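Local coordinates for CG4930 (Drosophila melanogaster, PDB 3ISM), which inhibits the endonuclease EndoG by binding to it, forming the inhibitor part of an enzyme-inhibitor complex, at residues 258-263 and 297-302; 275-280 and 319-324; 325-330 and 336-341. The protein carries 1 engineered substitution. All coordinates share one frame; numbering follows the deposited sequence. Where two conformers were deposited one is given.

Contact 1 (258-263 and 297-302); sequences KLLFDG and FNLRDE
F261 lies between E302 and L260, and its ring makes most of the contact between the end of helix 238-261 and helix 290-305. The interaction across one face of the ring is CH-pi: E302 CG sits 3.7 Å from the centroid of the F261 ring, 16° off the ring normal and nearest to CZ. With CG anti to the backbone N (chi1 -159°), E302 places this methylene over the ring; the chain then bends at chi2, and the carboxylate and ring planes stand 83° apart. F261 CE1 also lies 3.5 Å from the backbone oxygen E302 O. The opposite face is covered from within its own helix by L260 CB, over the ring centre.

L299 makes the apolar contacts. Its CD1 comes in at the edge of the ring, in its plane, 3.6 Å from F261 CE2, and the same methyl lies 3.8 Å from L260 CD1. These two leucines cross at about a right angle, and their other neighbours include L277 and A273 of helix 267-287, so branched aliphatic side chains suit a place where three helices meet. Replacing F261 by alanine is likely to leave E302 CG and L299 CD1 without the ring they pack on, opening a gap between the two helices.

The strong salt bridge in this region lies within helix 290-305. R300 grips D301 OD1 side-on, with NE and NH2 each 2.9 Å from that oxygen, while the edge of the F297 ring, at CD1, sits over one guanidinium face, toward its rim, and R300 NH1 bonds to the carbonyl of F342.

No hydrogen bond joins the two segments. A glutamate fits beside phenylalanine because its methylene, not its charge, meets the ring; the carboxylate makes a long, weak ion pair with K306, so cohesion here probably rests on dispersion and apolar burial.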
loop_
_atom_site.group_PDB
_atom_site.type_symbol
_atom_site.label_atom_id
_atom_site.label_comp_id
_atom_site.label_asym_id
_atom_site.label_seq_id
_atom_site.Cartn_x
_atom_site.Cartn_y
_atom_site.Cartn_z
ATOM N N LYS C 258 -33.879 30.488 25.514
ATOM C CA LYS C 258 -35.305 30.561 25.854
ATOM C C LYS C 258 -35.612 29.775 27.128
ATOM O O LYS C 258 -36.194 30.316 28.069
ATOM C CB LYS C 258 -36.185 30.058 24.700
ATOM C CG LYS C 258 -36.959 31.142 23.955
ATOM C CD LYS C 258 -36.232 31.635 22.714
ATOM C CE LYS C 258 -37.080 32.652 21.954
ATOM N NZ LYS C 258 -36.541 32.907 20.592
ATOM N N LEU C 259 -35.199 28.504 27.145
ATOM C CA LEU C 259 -35.410 27.595 28.280
ATOM C C LEU C 259 -34.972 28.189 29.619
ATOM O O LEU C 259 -35.620 27.982 30.649
ATOM C CB LEU C 259 -34.657 26.279 28.045
ATOM C CG LEU C 259 -35.268 25.243 27.094
ATOM C CD1 LEU C 259 -34.170 24.403 26.425
ATOM C CD2 LEU C 259 -36.276 24.356 27.818
ATOM N N LEU C 260 -33.872 28.935 29.579
ATOM C CA LEU C 260 -33.251 29.489 30.769
ATOM C C LEU C 260 -33.694 30.919 31.096
ATOM O O LEU C 260 -33.687 31.317 32.262
ATOM C CB LEU C 260 -31.727 29.448 30.616
ATOM C CG LEU C 260 -31.000 28.103 30.597
ATOM C CD1 LEU C 260 -29.543 28.341 30.284
ATOM C CD2 LEU C 260 -31.148 27.348 31.912
ATOM N N PHE C 261 -34.067 31.693 30.077
ATOM C CA PHE C 261 -34.282 33.130 30.264
ATOM C C PHE C 261 -35.628 33.704 29.794
ATOM O O PHE C 261 -35.766 34.925 29.670
ATOM C CB PHE C 261 -33.116 33.932 29.663
ATOM C CG PHE C 261 -31.761 33.457 30.105
ATOM C CD1 PHE C 261 -31.367 33.570 31.433
ATOM C CD2 PHE C 261 -30.878 32.890 29.193
ATOM C CE1 PHE C 261 -30.118 33.128 31.848
ATOM C CE2 PHE C 261 -29.623 32.445 29.596
ATOM C CZ PHE C 261 -29.243 32.562 30.927
ATOM N N ASP C 262 -36.617 32.843 29.548
ATOM C CA ASP C 262 -37.985 33.309 29.275
ATOM C C ASP C 262 -38.616 33.856 30.557
ATOM O O ASP C 262 -39.490 34.722 30.515
ATOM C CB ASP C 262 -38.859 32.192 28.689
ATOM C CG ASP C 262 -38.646 31.996 27.190
ATOM O OD1 ASP C 262 -38.308 32.977 26.489
ATOM O OD2 ASP C 262 -38.823 30.854 26.710
ATOM N N GLY C 263 -38.155 33.326 31.687
ATOM C CA GLY C 263 -38.523 33.800 33.016
ATOM C C GLY C 263 -37.544 33.194 34.002
ATOM O O GLY C 263 -36.330 33.216 33.770
ATOM N N PHE C 297 -19.226 31.839 26.972
ATOM C CA PHE C 297 -18.893 32.910 27.908
ATOM C C PHE C 297 -20.057 33.868 28.117
ATOM O O PHE C 297 -20.298 34.321 29.245
ATOM C CB PHE C 297 -17.684 33.698 27.409
ATOM C CG PHE C 297 -16.367 33.115 27.816
ATOM C CD1 PHE C 297 -15.788 33.458 29.033
ATOM C CD2 PHE C 297 -15.692 32.238 26.976
ATOM C CE1 PHE C 297 -14.563 32.928 29.412
ATOM C CE2 PHE C 297 -14.461 31.697 27.343
ATOM C CZ PHE C 297 -13.895 32.043 28.565
ATOM N N ASN C 298 -20.763 34.184 27.028
ATOM C CA ASN C 298 -21.974 35.012 27.093
ATOM C C ASN C 298 -23.084 34.339 27.900
ATOM O O ASN C 298 -23.753 34.990 28.706
ATOM C CB ASN C 298 -22.492 35.346 25.686
ATOM C CG ASN C 298 -21.492 36.139 24.855
ATOM O OD1 ASN C 298 -21.237 35.805 23.697
ATOM N ND2 ASN C 298 -20.931 37.195 25.438
ATOM N N LEU C 299 -23.271 33.035 27.680
ATOM C CA LEU C 299 -24.268 32.267 28.418
ATOM C C LEU C 299 -23.952 32.205 29.913
ATOM O O LEU C 299 -24.849 32.409 30.738
ATOM C CB LEU C 299 -24.440 30.864 27.842
ATOM C CG LEU C 299 -25.363 29.903 28.605
ATOM C CD1 LEU C 299 -26.789 30.416 28.647
ATOM C CD2 LEU C 299 -25.328 28.507 28.003
ATOM N N ARG C 300 -22.689 31.936 30.248
ATOM C CA ARG C 300 -22.234 31.917 31.645
ATOM C C ARG C 300 -22.520 33.234 32.369
ATOM O O ARG C 300 -23.040 33.232 33.487
ATOM C CB ARG C 300 -20.736 31.613 31.735
ATOM C CG ARG C 300 -20.139 31.865 33.133
ATOM C CD ARG C 300 -18.641 32.053 33.092
ATOM N NE ARG C 300 -18.284 33.355 32.547
ATOM C CZ ARG C 300 -17.049 33.841 32.503
ATOM N NH1 ARG C 300 -16.028 33.132 32.972
ATOM N NH2 ARG C 300 -16.836 35.048 31.985
ATOM N N ASP C 301 -22.176 34.345 31.717
ATOM C CA ASP C 301 -22.394 35.690 32.267
ATOM C C ASP C 301 -23.876 35.990 32.504
ATOM O O ASP C 301 -24.231 36.676 33.463
ATOM C CB ASP C 301 -21.782 36.759 31.349
ATOM C CG ASP C 301 -20.257 36.709 31.313
ATOM O OD1 ASP C 301 -19.657 35.839 31.993
ATOM O OD2 ASP C 301 -19.656 37.541 30.597
ATOM N N GLU C 302 -24.730 35.468 31.627
ATOM C CA GLU C 302 -26.175 35.607 31.783
ATOM C C GLU C 302 -26.740 34.662 32.856
ATOM O O GLU C 302 -27.701 35.007 33.546
ATOM C CB GLU C 302 -26.885 35.415 30.437
ATOM C CG GLU C 302 -28.296 36.019 30.372
ATOM C CD GLU C 302 -28.349 37.488 30.778
ATOM O OE1 GLU C 302 -27.457 38.263 30.368
ATOM O OE2 GLU C 302 -29.294 37.867 31.506
#

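Contact 2 (275-280 and 319-324); sequences ELLQEY and MELGPS
L321 reaches helix 267-287 with CG anti to its own carbonyl carbon (chi1 -62°), and its two methyls spread over L277 and Q278. L277 CG is turned anti to the backbone N (chi1 -169°), and this presents CD2 to L321 CD1 at 4.0 Å, the two leucines meeting at a slant. L321 CD2 rests on the helix surface itself, 3.9 Å from Q278 CA, and lies equally far from Q278 CG, where the glutamine side chain runs about perpendicular to the leucine.

Helix 309-317 ends in a Schellman motif, with E320, at positive phi, as its C-prime residue, and L321 follows directly, a buried leucine pressed onto the neighbouring helix. On either side of L321 in the chain, the carbonyls of E320 and G322 both accept from K281 NZ, tying the loop to helix 267-287 by polar links as well, while Y292 OH bonds to the carbonyl of L321.

Glutamine suits the margin of this contact, since its methylenes pack while its exposed amide can face solvent; Q278 NE2 comes no closer than 4.5 Å to M319 O and makes no hydrogen bond with it.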
loop_
_atom_site.group_PDB
_atom_site.type_symbol
_atom_site.label_atom_id
_atom_site.label_comp_id
_atom_site.label_asym_id
_atom_site.label_seq_id
_atom_site.Cartn_x
_atom_site.Cartn_y
_atom_site.Cartn_z
ATOM N N GLU C 275 -29.177 19.245 28.890
ATOM C CA GLU C 275 -29.294 18.089 28.007
ATOM C C GLU C 275 -28.768 18.449 26.620
ATOM O O GLU C 275 -27.875 17.779 26.090
ATOM C CB GLU C 275 -30.768 17.690 27.898
ATOM C CG GLU C 275 -31.075 16.222 28.123
ATOM C CD GLU C 275 -32.559 15.978 28.344
ATOM O OE1 GLU C 275 -33.196 16.789 29.051
ATOM O OE2 GLU C 275 -33.091 14.978 27.816
ATOM N N LEU C 276 -29.323 19.522 26.053
ATOM C CA LEU C 276 -28.959 19.986 24.714
ATOM C C LEU C 276 -27.535 20.550 24.647
ATOM O O LEU C 276 -26.796 20.263 23.703
ATOM C CB LEU C 276 -29.976 21.018 24.204
ATOM C CG LEU C 276 -29.708 21.695 22.853
ATOM C CD1 LEU C 276 -29.498 20.675 21.745
ATOM C CD2 LEU C 276 -30.832 22.629 22.485
ATOM N N LEU C 277 -27.161 21.331 25.658
ATOM C CA LEU C 277 -25.863 22.000 25.697
ATOM C C LEU C 277 -24.690 21.027 25.690
ATOM O O LEU C 277 -23.630 21.342 25.150
ATOM C CB LEU C 277 -25.773 22.924 26.917
ATOM C CG LEU C 277 -24.611 23.922 27.035
ATOM C CD1 LEU C 277 -24.459 24.800 25.788
ATOM C CD2 LEU C 277 -24.778 24.781 28.289
ATOM N N GLN C 278 -24.886 19.851 26.284
ATOM C CA GLN C 278 -23.852 18.818 26.293
ATOM C C GLN C 278 -23.670 18.188 24.907
ATOM O O GLN C 278 -22.537 17.941 24.476
ATOM C CB GLN C 278 -24.144 17.747 27.348
ATOM C CG GLN C 278 -22.950 16.834 27.643
ATOM C CD GLN C 278 -23.204 15.849 28.769
ATOM O OE1 GLN C 278 -24.344 15.460 29.031
ATOM N NE2 GLN C 278 -22.132 15.429 29.436
ATOM N N GLU C 279 -24.783 17.950 24.212
ATOM C CA GLU C 279 -24.695 17.371 22.882
ATOM C C GLU C 279 -24.309 18.388 21.807
ATOM O O GLU C 279 -23.545 18.061 20.891
ATOM C CB GLU C 279 -25.953 16.574 22.523
ATOM C CG GLU C 279 -26.142 15.302 23.371
ATOM C CD GLU C 279 -24.831 14.649 23.806
ATOM O OE1 GLU C 279 -23.969 14.364 22.940
ATOM O OE2 GLU C 279 -24.671 14.412 25.023
ATOM N N TYR C 280 -24.792 19.621 21.935
ATOM C CA TYR C 280 -24.356 20.683 21.040
ATOM C C TYR C 280 -22.846 20.921 21.198
ATOM O O TYR C 280 -22.141 21.061 20.198
ATOM C CB TYR C 280 -25.170 21.963 21.239
ATOM C CG TYR C 280 -24.544 23.190 20.620
ATOM C CD1 TYR C 280 -24.189 23.222 19.268
ATOM C CD2 TYR C 280 -24.310 24.322 21.383
ATOM C CE1 TYR C 280 -23.596 24.345 18.713
ATOM C CE2 TYR C 280 -23.734 25.452 20.831
ATOM C CZ TYR C 280 -23.379 25.459 19.502
ATOM O OH TYR C 280 -22.803 26.588 18.973
ATOM N N MET C 319 -20.625 19.255 34.719
ATOM C CA MET C 319 -20.582 18.498 33.470
ATOM C C MET C 319 -19.592 19.044 32.445
ATOM O O MET C 319 -19.608 18.624 31.276
ATOM C CB MET C 319 -21.972 18.399 32.868
ATOM C CG MET C 319 -22.989 17.828 33.823
ATOM S SD MET C 319 -24.634 18.085 33.165
ATOM C CE MET C 319 -25.531 16.768 34.010
ATOM N N GLU C 320 -18.739 19.974 32.884
ATOM C CA GLU C 320 -17.655 20.525 32.062
ATOM C C GLU C 320 -18.174 21.097 30.732
ATOM O O GLU C 320 -17.739 20.695 29.654
ATOM C CB GLU C 320 -16.589 19.446 31.829
ATOM C CG GLU C 320 -15.190 19.953 31.483
ATOM C CD GLU C 320 -14.232 18.815 31.143
ATOM O OE1 GLU C 320 -14.128 17.853 31.948
ATOM O OE2 GLU C 320 -13.580 18.890 30.069
ATOM N N LEU C 321 -19.115 22.033 30.813
ATOM C CA LEU C 321 -19.751 22.572 29.610
ATOM C C LEU C 321 -19.139 23.891 29.158
ATOM O O LEU C 321 -19.759 24.674 28.430
ATOM C CB LEU C 321 -21.272 22.669 29.785
ATOM C CG LEU C 321 -21.937 21.302 30.026
ATOM C CD1 LEU C 321 -23.456 21.424 30.074
ATOM C CD2 LEU C 321 -21.488 20.249 28.979
ATOM N N GLY C 322 -17.900 24.113 29.578
ATOM C CA GLY C 322 -17.154 25.297 29.193
ATOM C C GLY C 322 -16.582 25.176 27.801
ATOM O O GLY C 322 -17.015 24.317 27.028
ATOM N N PRO C 323 -15.617 26.050 27.469
ATOM C CA PRO C 323 -14.932 26.035 26.187
ATOM C C PRO C 323 -14.446 24.642 25.808
ATOM O O PRO C 323 -14.054 23.857 26.685
ATOM C CB PRO C 323 -13.743 26.974 26.418
ATOM C CG PRO C 323 -14.257 27.963 27.411
ATOM C CD PRO C 323 -15.129 27.143 28.334
ATOM N N SER C 324 -14.512 24.324 24.516
ATOM C CA SER C 324 -13.985 23.053 24.018
ATOM C C SER C 324 -12.463 23.032 24.137
ATOM O O SER C 324 -11.820 24.072 23.956
ATOM C CB SER C 324 -14.397 22.849 22.571
ATOM O OG SER C 324 -14.058 21.550 22.123
#

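Contact 3 (325-330 and 336-341); sequences CARDSD and DPLPFE
C325 and R327 approach L338 with different parts, and both meet the same methyl. C325, modelled in two conformers, has in one of them its SG held between the backbone N and the carbonyl carbon (chi1 72°), from where it lies 3.7 Å from L338 CD2 and 4.1 Å from P339 CD. A thiol is small and apolar enough to fit against leucine and the flank of a proline ring. R327 passes L338 at about a right angle, its CD 3.9 Å from L338 CD2; the chain bends at chi3 (60°), and the guanidinium goes to a salt bridge with E320, leaving the methylenes for packing. L338 CB, for its part, covers one face of the F340 ring.

The 325-330 side is shaped by a turn in which D328 N bonds to C325 O at 2.8 Å. D328 OD1 takes the N-H of C325 in return, at 2.6 Å and on its syn side, 28° out of the carboxylate plane, while its other oxygen bonds with S324 OG. In the other segment P339 is the centre of an inverse gamma turn, its ring-restricted negative phi being compatible with that turn.

Together the two loops form an enzyme-facing surface: the acidic D330 and D336 make salt bridges to R99 and R70 of the CG8862 chain, and the carbonyl of A326 adds a backbone acceptor for R134 of that chain.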
loop_
_atom_site.group_PDB
_atom_site.type_symbol
_atom_site.label_atom_id
_atom_site.label_comp_id
_atom_site.label_asym_id
_atom_site.label_seq_id
_atom_site.Cartn_x
_atom_site.Cartn_y
_atom_site.Cartn_z
ATOM N N CYS C 325 -11.899 21.857 24.436
ATOM C CA CYS C 325 -10.447 21.726 24.606
ATOM C C CYS C 325 -9.927 20.313 24.302
ATOM O O CYS C 325 -10.684 19.451 23.829
ATOM C CB CYS C 325 -10.016 22.200 26.004
ATOM S SG CYS C 325 -10.479 21.117 27.345
ATOM N N ALA C 326 -8.628 20.086 24.548
ATOM C CA ALA C 326 -7.967 18.802 24.230
ATOM C C ALA C 326 -8.559 17.625 24.988
ATOM O O ALA C 326 -8.251 16.468 24.701
ATOM C CB ALA C 326 -6.459 18.877 24.481
ATOM N N ARG C 327 -9.401 17.933 25.963
ATOM C CA ARG C 327 -10.079 16.915 26.730
ATOM C C ARG C 327 -11.208 16.336 25.900
ATOM O O ARG C 327 -11.538 15.155 26.041
ATOM C CB ARG C 327 -10.613 17.507 28.041
ATOM C CG ARG C 327 -9.503 17.827 29.048
ATOM C CD ARG C 327 -10.012 18.586 30.271
ATOM N NE ARG C 327 -11.037 17.869 31.036
ATOM C CZ ARG C 327 -10.800 16.856 31.867
ATOM N NH1 ARG C 327 -9.563 16.404 32.049
ATOM N NH2 ARG C 327 -11.805 16.299 32.533
ATOM N N ASP C 328 -11.780 17.169 25.025
ATOM C CA ASP C 328 -12.991 16.792 24.296
ATOM C C ASP C 328 -12.871 16.771 22.764
ATOM O O ASP C 328 -13.739 16.207 22.082
ATOM C CB ASP C 328 -14.202 17.642 24.748
ATOM C CG ASP C 328 -14.045 19.135 24.439
ATOM O OD1 ASP C 328 -13.337 19.848 25.187
ATOM O OD2 ASP C 328 -14.665 19.605 23.455
ATOM N N SER C 329 -11.795 17.345 22.228
ATOM C CA SER C 329 -11.745 17.659 20.796
ATOM C C SER C 329 -10.359 17.510 20.128
ATOM O O SER C 329 -9.315 17.730 20.761
ATOM C CB SER C 329 -12.287 19.068 20.579
ATOM O OG SER C 329 -11.958 19.568 19.306
ATOM N N ASP C 330 -10.369 17.155 18.842
ATOM C CA ASP C 330 -9.138 17.022 18.070
ATOM C C ASP C 330 -8.665 18.344 17.481
ATOM O O ASP C 330 -7.697 18.384 16.728
ATOM C CB ASP C 330 -9.240 15.910 17.001
ATOM C CG ASP C 330 -10.157 16.255 15.825
ATOM O OD1 ASP C 330 -10.187 15.439 14.872
ATOM O OD2 ASP C 330 -10.844 17.304 15.833
ATOM N N ASP C 336 -1.657 23.218 24.291
ATOM C CA ASP C 336 -2.739 24.201 24.372
ATOM C C ASP C 336 -3.154 24.484 25.825
ATOM O O ASP C 336 -3.200 23.561 26.650
ATOM C CB ASP C 336 -3.935 23.742 23.534
ATOM C CG ASP C 336 -3.612 23.688 22.051
ATOM O OD1 ASP C 336 -2.848 24.554 21.575
ATOM O OD2 ASP C 336 -4.122 22.784 21.355
ATOM N N PRO C 337 -3.436 25.768 26.140
ATOM C CA PRO C 337 -3.827 26.148 27.504
ATOM C C PRO C 337 -5.258 25.724 27.824
ATOM O O PRO C 337 -6.174 26.000 27.042
ATOM C CB PRO C 337 -3.707 27.679 27.495
ATOM C CG PRO C 337 -3.895 28.074 26.060
ATOM C CD PRO C 337 -3.398 26.925 25.222
ATOM N N LEU C 338 -5.440 25.051 28.957
ATOM C CA LEU C 338 -6.769 24.612 29.381
ATOM C C LEU C 338 -7.604 25.808 29.877
ATOM O O LEU C 338 -7.044 26.798 30.365
ATOM C CB LEU C 338 -6.654 23.521 30.458
ATOM C CG LEU C 338 -6.213 22.119 30.005
ATOM C CD1 LEU C 338 -5.557 21.351 31.146
ATOM C CD2 LEU C 338 -7.368 21.321 29.422
ATOM N N PRO C 339 -8.946 25.724 29.759
ATOM C CA PRO C 339 -9.771 26.875 30.109
ATOM C C PRO C 339 -10.179 26.888 31.589
ATOM O O PRO C 339 -11.376 26.859 31.902
ATOM C CB PRO C 339 -10.996 26.703 29.206
ATOM C CG PRO C 339 -11.099 25.211 28.978
ATOM C CD PRO C 339 -9.771 24.581 29.324
ATOM N N PHE C 340 -9.192 26.942 32.484
ATOM C CA PHE C 340 -9.454 26.947 33.924
ATOM C C PHE C 340 -10.264 28.178 34.313
ATOM O O PHE C 340 -11.211 28.086 35.097
ATOM C CB PHE C 340 -8.148 26.934 34.732
ATOM C CG PHE C 340 -7.272 25.737 34.482
ATOM C CD1 PHE C 340 -7.654 24.470 34.915
ATOM C CD2 PHE C 340 -6.042 25.887 33.843
ATOM C CE1 PHE C 340 -6.834 23.356 34.689
ATOM C CE2 PHE C 340 -5.206 24.782 33.617
ATOM C CZ PHE C 340 -5.604 23.515 34.041
ATOM N N GLU C 341 -9.885 29.313 33.724
ATOM C CA GLU C 341 -10.389 30.646 34.078
ATOM C C GLU C 341 -11.899 30.816 33.879
ATOM O O GLU C 341 -12.541 31.554 34.632
ATOM C CB GLU C 341 -9.634 31.747 33.300
ATOM C CG GLU C 341 -8.140 31.472 33.005
ATOM C CD GLU C 341 -7.915 30.508 31.821
ATOM O OE1 GLU C 341 -8.675 30.564 30.823
ATOM O OE2 GLU C 341 -6.969 29.690 31.890
#

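Contacts 1 and 2 interleave along the chain, their segments alternating, and contact 3 follows them in series. The centres of contacts 1 and 2 are 14 Å apart. Helix 267-287, which carries one side of contact 2, packs against contact 1 through L277, whose CD2 lies 3.8 Å from L299 CD2; F297 CE2 lies 3.7 Å from P323 CG. Contact 2 leads straight into contact 3, with centres 13 Å apart, where E320 OE1 and R327 NH2 form a 2.9 Å salt bridge and P323 CB meets P339 CB at 3.9 Å. Contacts 1 and 3 are about 23 Å apart between centres. Contact 3 is touched by the CG8862 chain, whereas no other protein chain touches the segments of contacts 1 and 2.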